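Local coordinates for putative lipoprotein YcdA (Bacillus subtilis subsp. subtilis str. 168, PDB 4R4G), which is of unknown function but is probably a membrane-attached lipoprotein that pairs an Ig-like domain with a C-terminal alpha/beta domain, at residues Tyr153-Leu158 with Ile177-Phe181; Lys186-Leu190 with Ala200-Asp206; Val240-Ser246 with Ala322-Glu326; Thr294-Lys298 with Arg315-Leu319. All coordinates share one frame; numbering follows the deposited sequence. Where two conformers were deposited one is given.

Contact 1 (Tyr153-Leu158 with Ile177-Phe181); sequences YVDVLL and IVNDF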
loop_
_atom_site.group_PDB
_atom_site.type_symbol
_atom_site.label_atom_id
_atom_site.label_comp_id
_atom_site.label_asym_id
_atom_site.label_seq_id
_atom_site.Cartn_x
_atom_site.Cartn_y
_atom_site.Cartn_z
ATOM N N TYR A 153 -8.765 -6.974 -4.121
ATOM C CA TYR A 153 -9.770 -6.169 -4.799
ATOM C C TYR A 153 -9.630 -6.353 -6.295
ATOM O O TYR A 153 -10.625 -6.587 -6.962
ATOM C CB TYR A 153 -9.623 -4.682 -4.431
ATOM C CG TYR A 153 -10.486 -4.230 -3.274
ATOM C CD1 TYR A 153 -11.790 -3.796 -3.479
ATOM C CD2 TYR A 153 -9.984 -4.198 -1.975
ATOM C CE1 TYR A 153 -12.576 -3.345 -2.423
ATOM C CE2 TYR A 153 -10.763 -3.751 -0.908
ATOM C CZ TYR A 153 -12.062 -3.333 -1.136
ATOM O OH TYR A 153 -12.838 -2.910 -0.087
ATOM N N VAL A 154 -8.393 -6.300 -6.817
ATOM C CA VAL A 154 -8.076 -6.476 -8.241
ATOM C C VAL A 154 -8.483 -7.900 -8.675
ATOM O O VAL A 154 -9.153 -8.063 -9.701
ATOM C CB VAL A 154 -6.583 -6.141 -8.548
ATOM C CG1 VAL A 154 -6.182 -6.570 -9.959
ATOM C CG2 VAL A 154 -6.328 -4.655 -8.377
ATOM N N ASP A 155 -8.153 -8.900 -7.856
ATOM C CA ASP A 155 -8.484 -10.297 -8.127
ATOM C C ASP A 155 -9.991 -10.504 -8.349
ATOM O O ASP A 155 -10.395 -11.002 -9.408
ATOM C CB ASP A 155 -7.997 -11.184 -6.969
ATOM C CG ASP A 155 -6.571 -11.692 -7.071
ATOM O OD1 ASP A 155 -5.805 -11.169 -7.913
ATOM O OD2 ASP A 155 -6.230 -12.627 -6.329
ATOM N N VAL A 156 -10.820 -10.073 -7.375
ATOM C CA VAL A 156 -12.269 -10.265 -7.431
ATOM C C VAL A 156 -12.946 -9.349 -8.456
ATOM O O VAL A 156 -13.832 -9.830 -9.163
ATOM C CB VAL A 156 -12.966 -10.163 -6.047
ATOM C CG1 VAL A 156 -12.362 -11.152 -5.060
ATOM C CG2 VAL A 156 -12.931 -8.750 -5.482
ATOM N N LEU A 157 -12.556 -8.062 -8.538
ATOM C CA LEU A 157 -13.195 -7.104 -9.434
ATOM C C LEU A 157 -12.718 -7.135 -10.843
ATOM O O LEU A 157 -13.545 -7.042 -11.742
ATOM C CB LEU A 157 -13.005 -5.664 -8.965
ATOM C CG LEU A 157 -13.582 -5.226 -7.643
ATOM C CD1 LEU A 157 -13.211 -3.801 -7.401
ATOM C CD2 LEU A 157 -15.081 -5.401 -7.606
ATOM N N LEU A 158 -11.400 -7.108 -11.060
ATOM C CA LEU A 158 -10.861 -6.983 -12.410
ATOM C C LEU A 158 -10.534 -8.310 -13.059
ATOM O O LEU A 158 -10.737 -8.450 -14.263
ATOM C CB LEU A 158 -9.616 -6.085 -12.379
ATOM C CG LEU A 158 -9.916 -4.616 -12.075
ATOM C CD1 LEU A 158 -8.756 -3.946 -11.512
ATOM C CD2 LEU A 158 -10.385 -3.875 -13.306
ATOM N N ILE A 177 -19.902 -5.856 -3.926
ATOM C CA ILE A 177 -18.942 -4.944 -4.557
ATOM C C ILE A 177 -18.715 -5.311 -6.028
ATOM O O ILE A 177 -18.609 -4.402 -6.848
ATOM C CB ILE A 177 -17.619 -4.814 -3.748
ATOM C CG1 ILE A 177 -16.779 -3.621 -4.230
ATOM C CG2 ILE A 177 -16.792 -6.102 -3.690
ATOM C CD1 ILE A 177 -16.022 -2.969 -3.151
ATOM N N VAL A 178 -18.715 -6.617 -6.361
ATOM C CA VAL A 178 -18.529 -7.137 -7.715
ATOM C C VAL A 178 -19.768 -6.828 -8.582
ATOM O O VAL A 178 -19.618 -6.348 -9.710
ATOM C CB VAL A 178 -18.215 -8.655 -7.690
ATOM C CG1 VAL A 178 -18.328 -9.280 -9.079
ATOM C CG2 VAL A 178 -16.846 -8.921 -7.094
ATOM N N ASN A 179 -20.979 -7.119 -8.066
ATOM C CA ASN A 179 -22.224 -6.862 -8.784
ATOM C C ASN A 179 -22.376 -5.380 -9.079
ATOM O O ASN A 179 -22.732 -5.011 -10.202
ATOM C CB ASN A 179 -23.428 -7.394 -8.009
ATOM C CG ASN A 179 -23.671 -8.865 -8.239
ATOM O OD1 ASN A 179 -22.818 -9.724 -7.970
ATOM N ND2 ASN A 179 -24.841 -9.187 -8.761
ATOM N N ASP A 180 -22.047 -4.531 -8.094
ATOM C CA ASP A 180 -22.094 -3.083 -8.275
ATOM C C ASP A 180 -21.101 -2.656 -9.351
ATOM O O ASP A 180 -21.470 -1.873 -10.232
ATOM C CB ASP A 180 -21.819 -2.343 -6.955
ATOM C CG ASP A 180 -22.938 -2.390 -5.920
ATOM O OD1 ASP A 180 -24.067 -2.863 -6.263
ATOM O OD2 ASP A 180 -22.698 -1.951 -4.773
ATOM N N PHE A 181 -19.866 -3.227 -9.316
ATOM C CA PHE A 181 -18.802 -2.942 -10.280
ATOM C C PHE A 181 -19.227 -3.344 -11.674
ATOM O O PHE A 181 -19.146 -2.521 -12.572
ATOM C CB PHE A 181 -17.473 -3.633 -9.894
ATOM C CG PHE A 181 -16.350 -3.442 -10.899
ATOM C CD1 PHE A 181 -15.541 -2.309 -10.859
ATOM C CD2 PHE A 181 -16.106 -4.398 -11.887
ATOM C CE1 PHE A 181 -14.520 -2.128 -11.799
ATOM C CE2 PHE A 181 -15.087 -4.215 -12.824
ATOM C CZ PHE A 181 -14.298 -3.086 -12.770
#
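L157 and F181 pack against each other, with I177 one helical turn before F181, and these three bury more of their surface in the contact than any others. L157 works through its CD2 branch. That methyl reaches across to the opposing helix and lies 3.8 Å from F181 CB and 4.0 Å from V178 CG2, while it also rests against the backbone carbonyl of I177, so it sits at the foot of the F181 side chain. F181 in turn sends its ring back toward the first helix. With CG anti to the backbone N (chi1 177°) the ring is carried across the interface, where L157 CB lies over one face and F181 CE2 lies 3.4 Å from L157 O. The far end of the ring, CZ, is met at 4.0 Å by L158 CD2, coming in obliquely. I177 covers the other end of the patch: its CD1 touches Y153 CE1 at 3.5 Å, arriving at the edge of the tyrosine ring and near its plane, and its CG1 lies 4.2 Å from L157 CD2. No hydrogen bond spans the two segments; the joint is mostly apolar packing, and the axes of the two short helical segments come within 10.4 Å and cross at -61°. F166 of helix 165-170 closes the I177 end, touching I177 and V156 and meeting the Y153 ring edge-to-face. At the F181 end V320 of helix 314-321 packs on both L158 and F181, and K213 of helix 203-219 gives L157 O a weak hydrogen bond.

Contact 2 (Lys186-Leu190 with Ala200-Asp206); sequences KDGYL and ADSKALD
K186 NZ is held by three groups of the facing segment. Its shortest bond is the salt bridge to D206 OD1, 2.7 Å long and made to the syn lone pair. A200 O accepts a second bond at 3.2 Å, with NZ tilted 17° from the carbonyl plane, and D201 OD1 adds a weak one at 3.4 Å. A bend at chi3 (-75°) turns the ammonium group in among these oxygens, and E183 of the lysine's own helix gives it a further salt bridge. Lower down, the aliphatic part of the lysine lies against L205, whose CD2 is 3.8 Å from K186 CB and 3.7 Å from L190 CG; L190 CD1 reaches on to A200 CB at 3.8 Å. A methionine in place of K186 would probably leave D206 without its salt-bridge mate, D201 without its weaker one and A200 O without this donor. S202 stands at the N-cap of helix 203-219, its OG accepting a weak bond from L205 N. The contact thus ties the later part of helix 174-192 to the start of the next long helix, 203-219, while Y199 of the connecting loop packs on both L190 and L205.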
loop_
_atom_site.group_PDB
_atom_site.type_symbol
_atom_site.label_atom_id
_atom_site.label_comp_id
_atom_site.label_asym_id
_atom_site.label_seq_id
_atom_site.Cartn_x
_atom_site.Cartn_y
_atom_site.Cartn_z
ATOM N N LYS A 186 -21.000 -2.127 -17.173
ATOM C CA LYS A 186 -21.904 -2.366 -18.297
ATOM C C LYS A 186 -22.578 -1.078 -18.731
ATOM O O LYS A 186 -22.682 -0.813 -19.932
ATOM C CB LYS A 186 -22.973 -3.401 -17.930
ATOM C CG LYS A 186 -22.475 -4.836 -17.965
ATOM C CD LYS A 186 -23.607 -5.841 -17.869
ATOM C CE LYS A 186 -24.173 -5.971 -16.489
ATOM N NZ LYS A 186 -25.309 -6.913 -16.449
ATOM N N ASP A 187 -23.044 -0.285 -17.747
ATOM C CA ASP A 187 -23.720 0.993 -17.949
ATOM C C ASP A 187 -22.768 2.003 -18.597
ATOM O O ASP A 187 -23.163 2.725 -19.517
ATOM C CB ASP A 187 -24.268 1.523 -16.605
ATOM C CG ASP A 187 -25.502 0.803 -16.055
ATOM O OD1 ASP A 187 -25.846 -0.299 -16.571
ATOM O OD2 ASP A 187 -26.121 1.332 -15.103
ATOM N N GLY A 188 -21.520 1.997 -18.143
ATOM C CA GLY A 188 -20.464 2.857 -18.658
ATOM C C GLY A 188 -20.032 2.480 -20.056
ATOM O O GLY A 188 -19.680 3.360 -20.844
ATOM N N TYR A 189 -20.065 1.167 -20.375
ATOM C CA TYR A 189 -19.710 0.642 -21.694
ATOM C C TYR A 189 -20.729 1.135 -22.731
ATOM O O TYR A 189 -20.330 1.675 -23.766
ATOM C CB TYR A 189 -19.611 -0.909 -21.692
ATOM C CG TYR A 189 -19.330 -1.481 -23.067
ATOM C CD1 TYR A 189 -18.026 -1.601 -23.542
ATOM C CD2 TYR A 189 -20.370 -1.838 -23.924
ATOM C CE1 TYR A 189 -17.764 -2.072 -24.830
ATOM C CE2 TYR A 189 -20.120 -2.295 -25.218
ATOM C CZ TYR A 189 -18.815 -2.417 -25.665
ATOM O OH TYR A 189 -18.568 -2.876 -26.936
ATOM N N LEU A 190 -22.033 0.944 -22.445
ATOM C CA LEU A 190 -23.152 1.332 -23.306
ATOM C C LEU A 190 -23.131 2.810 -23.660
ATOM O O LEU A 190 -23.349 3.159 -24.822
ATOM C CB LEU A 190 -24.488 1.009 -22.634
ATOM C CG LEU A 190 -24.857 -0.446 -22.495
ATOM C CD1 LEU A 190 -26.157 -0.576 -21.764
ATOM C CD2 LEU A 190 -24.948 -1.131 -23.851
ATOM N N ALA A 200 -28.161 -3.500 -21.402
ATOM C CA ALA A 200 -27.607 -3.523 -20.030
ATOM C C ALA A 200 -27.769 -4.887 -19.348
ATOM O O ALA A 200 -26.792 -5.387 -18.780
ATOM C CB ALA A 200 -28.239 -2.436 -19.173
ATOM N N ASP A 201 -28.980 -5.497 -19.414
ATOM C CA ASP A 201 -29.187 -6.816 -18.824
ATOM C C ASP A 201 -29.410 -7.818 -19.956
ATOM O O ASP A 201 -30.530 -8.283 -20.192
ATOM C CB ASP A 201 -30.301 -6.826 -17.746
ATOM C CG ASP A 201 -29.830 -6.463 -16.322
ATOM O OD1 ASP A 201 -28.642 -6.740 -15.982
ATOM O OD2 ASP A 201 -30.659 -5.951 -15.535
ATOM N N SER A 202 -28.303 -8.101 -20.686
ATOM C CA SER A 202 -28.220 -9.029 -21.815
ATOM C C SER A 202 -26.988 -9.918 -21.703
ATOM O O SER A 202 -25.978 -9.500 -21.138
ATOM C CB SER A 202 -28.190 -8.273 -23.142
ATOM O OG SER A 202 -26.953 -7.627 -23.383
ATOM N N LYS A 203 -27.069 -11.132 -22.275
ATOM C CA LYS A 203 -26.004 -12.140 -22.332
ATOM C C LYS A 203 -24.751 -11.527 -22.957
ATOM O O LYS A 203 -23.657 -11.740 -22.443
ATOM C CB LYS A 203 -26.477 -13.367 -23.164
ATOM C CG LYS A 203 -25.575 -14.623 -23.129
ATOM C CD LYS A 203 -25.818 -15.553 -24.346
ATOM C CE LYS A 203 -25.361 -16.987 -24.144
ATOM N NZ LYS A 203 -23.878 -17.128 -24.121
ATOM N N ALA A 204 -24.927 -10.750 -24.051
ATOM C CA ALA A 204 -23.874 -10.088 -24.816
ATOM C C ALA A 204 -23.021 -9.208 -23.939
ATOM O O ALA A 204 -21.786 -9.280 -24.022
ATOM C CB ALA A 204 -24.484 -9.255 -25.928
ATOM N N LEU A 205 -23.668 -8.407 -23.075
ATOM C CA LEU A 205 -22.941 -7.518 -22.203
ATOM C C LEU A 205 -22.335 -8.235 -21.022
ATOM O O LEU A 205 -21.278 -7.812 -20.569
ATOM C CB LEU A 205 -23.781 -6.342 -21.759
ATOM C CG LEU A 205 -23.324 -5.056 -22.423
ATOM C CD1 LEU A 205 -23.841 -4.955 -23.866
ATOM C CD2 LEU A 205 -23.683 -3.856 -21.595
ATOM N N ASP A 206 -22.936 -9.331 -20.550
ATOM C CA ASP A 206 -22.328 -10.088 -19.448
ATOM C C ASP A 206 -21.137 -10.875 -19.970
ATOM O O ASP A 206 -20.145 -11.019 -19.260
ATOM C CB ASP A 206 -23.332 -11.029 -18.759
ATOM C CG ASP A 206 -24.319 -10.371 -17.808
ATOM O OD1 ASP A 206 -24.222 -9.137 -17.601
ATOM O OD2 ASP A 206 -25.184 -11.089 -17.266
#

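Contact 3 (Val240-Ser246 with Ala322-Glu326); sequences VKPVDAS and AFIKE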
loop_
_atom_site.group_PDB
_atom_site.type_symbol
_atom_site.label_atom_id
_atom_site.label_comp_id
_atom_site.label_asym_id
_atom_site.label_seq_id
_atom_site.Cartn_x
_atom_site.Cartn_y
_atom_site.Cartn_z
ATOM N N VAL A 240 0.961 -1.311 -12.973
ATOM C CA VAL A 240 0.114 -2.122 -13.803
ATOM C C VAL A 240 0.627 -2.245 -15.222
ATOM O O VAL A 240 0.875 -1.229 -15.878
ATOM C CB VAL A 240 -1.331 -1.520 -13.791
ATOM C CG1 VAL A 240 -2.260 -2.230 -14.790
ATOM C CG2 VAL A 240 -1.937 -1.525 -12.381
ATOM N N LYS A 241 0.742 -3.519 -15.692
ATOM C CA LYS A 241 1.073 -3.903 -17.060
ATOM C C LYS A 241 -0.282 -4.068 -17.765
ATOM O O LYS A 241 -1.011 -5.005 -17.416
ATOM C CB LYS A 241 1.913 -5.203 -17.058
ATOM C CG LYS A 241 2.315 -5.733 -18.444
ATOM C CD LYS A 241 3.197 -7.003 -18.363
ATOM C CE LYS A 241 2.433 -8.284 -18.069
ATOM N NZ LYS A 241 3.339 -9.431 -17.805
ATOM N N PRO A 242 -0.709 -3.149 -18.657
ATOM C CA PRO A 242 -2.041 -3.300 -19.248
ATOM C C PRO A 242 -2.110 -4.256 -20.417
ATOM O O PRO A 242 -1.080 -4.600 -20.985
ATOM C CB PRO A 242 -2.365 -1.884 -19.730
ATOM C CG PRO A 242 -1.067 -1.286 -20.039
ATOM C CD PRO A 242 -0.032 -1.935 -19.165
ATOM N N VAL A 243 -3.335 -4.646 -20.797
ATOM C CA VAL A 243 -3.587 -5.411 -21.995
ATOM C C VAL A 243 -3.492 -4.345 -23.116
ATOM O O VAL A 243 -4.000 -3.232 -22.935
ATOM C CB VAL A 243 -4.971 -6.161 -21.914
ATOM C CG1 VAL A 243 -5.517 -6.521 -23.274
ATOM C CG2 VAL A 243 -4.893 -7.411 -21.051
ATOM N N ASP A 244 -2.787 -4.646 -24.226
ATOM C CA ASP A 244 -2.693 -3.709 -25.348
ATOM C C ASP A 244 -3.864 -3.955 -26.283
ATOM O O ASP A 244 -3.824 -4.869 -27.103
ATOM C CB ASP A 244 -1.340 -3.810 -26.084
ATOM C CG ASP A 244 -1.169 -2.839 -27.247
ATOM O OD1 ASP A 244 -1.965 -1.879 -27.350
ATOM O OD2 ASP A 244 -0.229 -3.033 -28.046
ATOM N N ALA A 245 -4.912 -3.137 -26.137
ATOM C CA ALA A 245 -6.159 -3.224 -26.894
ATOM C C ALA A 245 -6.153 -2.294 -28.100
ATOM O O ALA A 245 -7.214 -2.042 -28.697
ATOM C CB ALA A 245 -7.338 -2.905 -25.994
ATOM N N SER A 246 -4.952 -1.835 -28.497
ATOM C CA SER A 246 -4.775 -0.937 -29.635
ATOM C C SER A 246 -5.392 -1.513 -30.886
ATOM O O SER A 246 -6.054 -0.780 -31.619
ATOM C CB SER A 246 -3.299 -0.618 -29.864
ATOM O OG SER A 246 -2.502 -1.786 -29.973
ATOM N N ALA A 322 -6.192 1.853 -15.788
ATOM C CA ALA A 322 -4.784 1.526 -16.049
ATOM C C ALA A 322 -4.573 0.106 -16.593
ATOM O O ALA A 322 -3.462 -0.199 -17.038
ATOM C CB ALA A 322 -3.969 1.700 -14.773
ATOM N N PHE A 323 -5.611 -0.757 -16.546
ATOM C CA PHE A 323 -5.506 -2.156 -16.955
ATOM C C PHE A 323 -5.664 -2.386 -18.452
ATOM O O PHE A 323 -5.293 -3.455 -18.931
ATOM C CB PHE A 323 -6.504 -3.004 -16.169
ATOM C CG PHE A 323 -5.957 -3.375 -14.808
ATOM C CD1 PHE A 323 -6.125 -2.529 -13.718
ATOM C CD2 PHE A 323 -5.210 -4.538 -14.632
ATOM C CE1 PHE A 323 -5.574 -2.845 -12.480
ATOM C CE2 PHE A 323 -4.670 -4.854 -13.389
ATOM C CZ PHE A 323 -4.879 -4.017 -12.317
ATOM N N ILE A 324 -6.175 -1.394 -19.194
ATOM C CA ILE A 324 -6.373 -1.490 -20.634
ATOM C C ILE A 324 -5.804 -0.250 -21.308
ATOM O O ILE A 324 -6.258 0.868 -21.055
ATOM C CB ILE A 324 -7.867 -1.719 -21.019
ATOM C CG1 ILE A 324 -8.399 -3.068 -20.479
ATOM C CG2 ILE A 324 -8.073 -1.612 -22.551
ATOM C CD1 ILE A 324 -9.928 -3.228 -20.508
ATOM N N LYS A 325 -4.807 -0.476 -22.175
ATOM C CA LYS A 325 -4.142 0.529 -23.009
ATOM C C LYS A 325 -4.817 0.520 -24.363
ATOM O O LYS A 325 -5.085 -0.552 -24.895
ATOM C CB LYS A 325 -2.627 0.222 -23.137
ATOM C CG LYS A 325 -1.816 1.262 -23.931
ATOM C CD LYS A 325 -0.311 1.109 -23.695
ATOM C CE LYS A 325 0.551 1.809 -24.720
ATOM N NZ LYS A 325 1.979 1.387 -24.616
ATOM N N GLU A 326 -5.101 1.697 -24.914
ATOM C CA GLU A 326 -5.740 1.803 -26.225
ATOM C C GLU A 326 -4.750 2.350 -27.279
ATOM O O GLU A 326 -3.633 2.789 -26.908
ATOM C CB GLU A 326 -6.994 2.682 -26.141
ATOM C CG GLU A 326 -8.006 2.195 -25.117
ATOM C CD GLU A 326 -9.337 2.919 -25.153
ATOM O OE1 GLU A 326 -10.060 2.803 -26.172
ATOM O OE2 GLU A 326 -9.669 3.586 -24.146
ATOM O OXT GLU A 326 -5.077 2.301 -28.484
#
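The C-terminal strand 324-325 joins the sheet of the C-terminal domain here, pairing in parallel with the end of strand 233-244. Three backbone bonds make the join: V243 N to F323 O (3.0 Å), K325 N to V243 O (3.0 Å, 165° at the hydrogen) and A245 N to K325 O (2.9 Å). V243 is therefore gripped through both its N-H and its carbonyl, one on each side of I324. Ahead of the pairing, V240 CG1 is anti to the backbone N (chi1 173°), which carries it over the centre of the F323 ring, 3.7 Å from the centroid and 8° off the normal, a CH-pi contact. P242 CG packs on K325 CB at 3.8 Å, and on the other face of the sheet A245 CB meets I324 CG2, also at 3.8 Å. Past the strand, an Asx turn bends the chain: D244 OD1 accepts both S246 N and S246 OG (2.7 Å), each from above the same face of the carboxylate. K325 NZ runs on to bond with S291. The V243 and I324 side is covered by L216 of helix 203-219 and F283 of helix 268-283, while F323 packs on I222 of the adjoining strand 221-230.

Contact 4 (Thr294-Lys298 with Arg315-Leu319); sequences TVEVK and RAAEL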
loop_
_atom_site.group_PDB
_atom_site.type_symbol
_atom_site.label_atom_id
_atom_site.label_comp_id
_atom_site.label_asym_id
_atom_site.label_seq_id
_atom_site.Cartn_x
_atom_site.Cartn_y
_atom_site.Cartn_z
ATOM N N THR A 294 1.993 3.493 -13.186
ATOM C CA THR A 294 2.003 3.399 -11.737
ATOM C C THR A 294 0.909 4.316 -11.204
ATOM O O THR A 294 0.838 5.482 -11.591
ATOM C CB THR A 294 3.389 3.696 -11.200
ATOM O OG1 THR A 294 4.339 2.932 -11.951
ATOM C CG2 THR A 294 3.515 3.345 -9.746
ATOM N N VAL A 295 0.010 3.774 -10.390
ATOM C CA VAL A 295 -1.114 4.540 -9.852
ATOM C C VAL A 295 -1.031 4.485 -8.358
ATOM O O VAL A 295 -0.814 3.412 -7.806
ATOM C CB VAL A 295 -2.493 4.026 -10.373
ATOM C CG1 VAL A 295 -3.654 4.802 -9.754
ATOM C CG2 VAL A 295 -2.573 4.102 -11.884
ATOM N N GLU A 296 -1.195 5.623 -7.695
ATOM C CA GLU A 296 -1.208 5.644 -6.238
ATOM C C GLU A 296 -2.647 5.541 -5.814
ATOM O O GLU A 296 -3.512 6.204 -6.391
ATOM C CB GLU A 296 -0.516 6.885 -5.659
ATOM C CG GLU A 296 0.997 6.773 -5.656
ATOM C CD GLU A 296 1.746 7.861 -4.913
ATOM O OE1 GLU A 296 1.420 9.056 -5.115
ATOM O OE2 GLU A 296 2.701 7.518 -4.175
ATOM N N VAL A 297 -2.915 4.637 -4.886
ATOM C CA VAL A 297 -4.262 4.332 -4.420
ATOM C C VAL A 297 -4.258 4.381 -2.901
ATOM O O VAL A 297 -3.369 3.810 -2.268
ATOM C CB VAL A 297 -4.694 2.939 -4.988
ATOM C CG1 VAL A 297 -5.776 2.272 -4.148
ATOM C CG2 VAL A 297 -5.134 3.048 -6.441
ATOM N N LYS A 298 -5.246 5.058 -2.320
ATOM C CA LYS A 298 -5.383 5.172 -0.878
ATOM C C LYS A 298 -6.317 4.084 -0.345
ATOM O O LYS A 298 -7.441 3.912 -0.836
ATOM C CB LYS A 298 -5.887 6.580 -0.499
ATOM C CG LYS A 298 -5.864 6.921 0.996
ATOM C CD LYS A 298 -6.356 8.354 1.290
ATOM C CE LYS A 298 -7.861 8.528 1.192
ATOM N NZ LYS A 298 -8.308 9.836 1.732
ATOM N N ARG A 315 -9.082 7.885 -7.717
ATOM C CA ARG A 315 -7.855 7.089 -7.775
ATOM C C ARG A 315 -8.177 5.588 -8.041
ATOM O O ARG A 315 -7.386 4.917 -8.719
ATOM C CB ARG A 315 -6.998 7.300 -6.502
ATOM C CG ARG A 315 -6.272 8.660 -6.483
ATOM C CD ARG A 315 -5.334 8.834 -5.295
ATOM N NE ARG A 315 -5.881 9.724 -4.264
ATOM C CZ ARG A 315 -6.643 9.319 -3.253
ATOM N NH1 ARG A 315 -6.964 8.038 -3.128
ATOM N NH2 ARG A 315 -7.099 10.192 -2.367
ATOM N N ALA A 316 -9.346 5.087 -7.548
ATOM C CA ALA A 316 -9.835 3.723 -7.804
ATOM C C ALA A 316 -10.191 3.575 -9.285
ATOM O O ALA A 316 -9.849 2.567 -9.902
ATOM C CB ALA A 316 -11.043 3.406 -6.939
ATOM N N ALA A 317 -10.813 4.610 -9.869
ATOM C CA ALA A 317 -11.175 4.629 -11.283
ATOM C C ALA A 317 -9.935 4.568 -12.143
ATOM O O ALA A 317 -9.884 3.786 -13.084
ATOM C CB ALA A 317 -11.969 5.881 -11.603
ATOM N N GLU A 318 -8.919 5.368 -11.787
ATOM C CA GLU A 318 -7.622 5.461 -12.450
ATOM C C GLU A 318 -6.902 4.140 -12.422
ATOM O O GLU A 318 -6.168 3.838 -13.357
ATOM C CB GLU A 318 -6.770 6.501 -11.742
ATOM C CG GLU A 318 -6.308 7.628 -12.640
ATOM C CD GLU A 318 -5.908 8.865 -11.866
ATOM O OE1 GLU A 318 -5.005 8.762 -11.002
ATOM O OE2 GLU A 318 -6.525 9.931 -12.104
ATOM N N LEU A 319 -7.083 3.365 -11.339
ATOM C CA LEU A 319 -6.474 2.054 -11.191
ATOM C C LEU A 319 -7.122 1.099 -12.212
ATOM O O LEU A 319 -6.411 0.449 -12.994
ATOM C CB LEU A 319 -6.638 1.563 -9.746
ATOM C CG LEU A 319 -6.320 0.089 -9.454
ATOM C CD1 LEU A 319 -4.812 -0.203 -9.570
ATOM C CD2 LEU A 319 -6.896 -0.329 -8.100
#
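R315 lies along the backbone of strand 293-301 and can be followed outward from CB. CB and CG each pass 3.7 Å from E296 O, and CD comes to 3.4 Å from the same oxygen. The chain bends at chi3 (-105°), which sets the guanidinium beside K298: CZ is 4.0 Å from K298 CB, with the group turned obliquely to it. NH1, next to that CB, has its salt bridge with D313. NH2 lies beside K298 CD and CE and 4.3 Å from K298 NZ, a pair of like charges; K298 also has a long, weak ion pair with E233. A leucine at R315 would probably leave the D313 carboxylate without its mate and uncover the K298 methylenes. Beside the arginine the packing is mainly apolar. V297 CG2 sits 3.7 Å from R315 O and 3.9 Å from L319 CB, and V295 CG1 settles 4.1 Å from E318 CB. The axes of segments 294-298 and 315-319 approach to 7.9 Å at 144°, so this part of the helix runs roughly back along the strand. Laying a helix on one sheet face through alternate valines is two-layer alpha/beta packing, consistent with the family's NTF2 clan.

In the fold
All four contacts belong to the C-terminal domain. Contacts 1 and 2 both use helix 174-192, their centres about 16 Å apart and their nearest atoms about 5 Å apart without touching. Contact 1 touches contact 3, where L158 CD1 lies 3.5 Å from F323 CE1. Contact 3 also meets contact 4: A322 CB is 4.0 Å from V295 CG2, and both contacts reach the same sheet, in which strands 233-244 and 293-301 are neighbours. Contact 2 stands farthest out, its centre about 32 Å from that of the chain. Tetraethylene glycol, probably from crystallisation, is bound about 4 Å from the F181 side chain in contact 1, and about 4 Å from that of I324 in contact 3.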